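Local coordinates for protein AvrA (Salmonella typhimurium, PDB 6BE0) that probably transfers acetyl groups from acetyl-CoA to serine and threonine residues of target proteins, as a YopJ-family bacterial effector that binds inositol hexakisphosphate, at residues L115-M118 with G122-I125. Numbering follows the deposited sequence.
Sequences LVNM and GIHI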
loop_
_atom_site.group_PDB
_atom_site.type_symbol
_atom_site.label_atom_id
_atom_site.label_comp_id
_atom_site.label_asym_id
_atom_site.label_seq_id
_atom_site.Cartn_x
_atom_site.Cartn_y
_atom_site.Cartn_z
ATOM N N LEU A 115 7.979 1.558 3.287
ATOM C CA LEU A 115 6.873 2.303 3.872
ATOM C C LEU A 115 7.400 3.670 4.269
ATOM O O LEU A 115 8.285 3.776 5.120
ATOM C CB LEU A 115 6.276 1.588 5.086
ATOM C CG LEU A 115 5.596 0.238 4.855
ATOM C CD1 LEU A 115 4.840 -0.163 6.109
ATOM C CD2 LEU A 115 4.664 0.269 3.654
ATOM N N VAL A 116 6.857 4.710 3.646
ATOM C CA VAL A 116 7.345 6.067 3.853
ATOM C C VAL A 116 6.249 6.980 4.388
ATOM O O VAL A 116 5.176 7.095 3.799
ATOM C CB VAL A 116 7.922 6.663 2.543
ATOM C CG1 VAL A 116 6.927 6.534 1.389
ATOM C CG2 VAL A 116 8.351 8.118 2.748
ATOM N N ASN A 117 6.530 7.620 5.519
ATOM C CA ASN A 117 5.679 8.688 6.020
ATOM C C ASN A 117 6.041 9.985 5.311
ATOM O O ASN A 117 7.077 10.588 5.590
ATOM C CB ASN A 117 5.821 8.851 7.532
ATOM C CG ASN A 117 4.859 9.881 8.097
ATOM O OD1 ASN A 117 3.950 10.343 7.406
ATOM N ND2 ASN A 117 5.050 10.241 9.360
ATOM N N MET A 118 5.184 10.407 4.388
ATOM C CA MET A 118 5.478 11.553 3.539
ATOM C C MET A 118 5.140 12.859 4.243
ATOM O O MET A 118 5.688 13.910 3.915
ATOM C CB MET A 118 4.706 11.449 2.223
ATOM C CG MET A 118 4.647 10.037 1.649
ATOM S SD MET A 118 4.850 9.987 -0.138
ATOM C CE MET A 118 6.625 9.882 -0.247
ATOM N N GLY A 122 1.947 15.699 10.057
ATOM C CA GLY A 122 0.881 14.719 10.012
ATOM C C GLY A 122 1.412 13.379 9.549
ATOM O O GLY A 122 2.615 13.225 9.333
ATOM N N ILE A 123 0.512 12.413 9.398
ATOM C CA ILE A 123 0.884 11.068 8.978
ATOM C C ILE A 123 0.249 10.718 7.639
ATOM O O ILE A 123 -0.973 10.716 7.502
ATOM C CB ILE A 123 0.464 10.013 10.023
ATOM C CG1 ILE A 123 1.074 10.343 11.387
ATOM C CG2 ILE A 123 0.894 8.617 9.577
ATOM C CD1 ILE A 123 0.479 9.552 12.531
ATOM N N HIS A 124 1.093 10.428 6.655
ATOM C CA HIS A 124 0.637 9.879 5.387
ATOM C C HIS A 124 1.623 8.813 4.928
ATOM O O HIS A 124 2.658 9.115 4.331
ATOM C CB HIS A 124 0.490 10.967 4.322
ATOM C CG HIS A 124 -0.120 10.474 3.048
ATOM N ND1 HIS A 124 -1.463 10.193 2.924
ATOM C CD2 HIS A 124 0.436 10.194 1.843
ATOM C CE1 HIS A 124 -1.713 9.770 1.700
ATOM N NE2 HIS A 124 -0.578 9.760 1.022
ATOM N N ILE A 125 1.289 7.562 5.223
ATOM C CA ILE A 125 2.161 6.439 4.920
ATOM C C ILE A 125 1.810 5.830 3.567
ATOM O O ILE A 125 0.695 5.349 3.366
ATOM C CB ILE A 125 2.070 5.361 6.020
ATOM C CG1 ILE A 125 2.565 5.937 7.351
ATOM C CG2 ILE A 125 2.885 4.127 5.639
ATOM C CD1 ILE A 125 2.283 5.058 8.551
#
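Asn-117 and Ile-125 face each other as an antiparallel, non-hydrogen-bonded pair, their CA atoms 4.3 Å apart, where the chain leaves one strand and returns into the next. Beside this pair, Met-118 N donates to His-124 O at 2.8 Å, nearly straight at 171°. The same carbonyl receives a CA-H...O contact from Asn-117 CA. Ile-125 CA lies 3.3 Å from Val-116 O, in another CA-H...O contact.

The side chain of Asn-117 makes the second hydrogen bond. Its CG lies anti to the backbone N (chi1 -175°), which carries the amide across to the returning chain. There OD1 accepts from His-124 N at 3.0 Å, with the donor tilted 29° from the carbonyl plane. OD1 also accepts from Gly-119 N, so one amide oxygen holds two backbone N-H groups, one at each end of the turn, the second just before strand 125-133. Ile-123 CA lies 3.5 Å from Asn-117 OD1. Ile-125 lies on the same sheet face as Asn-117, and its CG2 meets CB of Leu-115 at 4.3 Å in loose apolar contact. Met-118 sends CG to the edge of the His-124 ring, close to the ring plane, 4.2 Å from CD2. The ring's NE2 is hydrogen-bonded to Glu-143.

The contact lies at the turn end of the beta hairpin formed by strands 111-117 and 125-133, neighbours in the mixed sheet of the acetyltransferase domain. Strand 88-91 borders strand 111-117 along its other edge, bonding to the backbone of Leu-115 and Asn-117. Helix 65-82 packs on Leu-115 and Ile-123, while helix 186-199 touches Leu-115 and Ile-125 and takes the carbonyl of Ile-125 through Ser-190 OG.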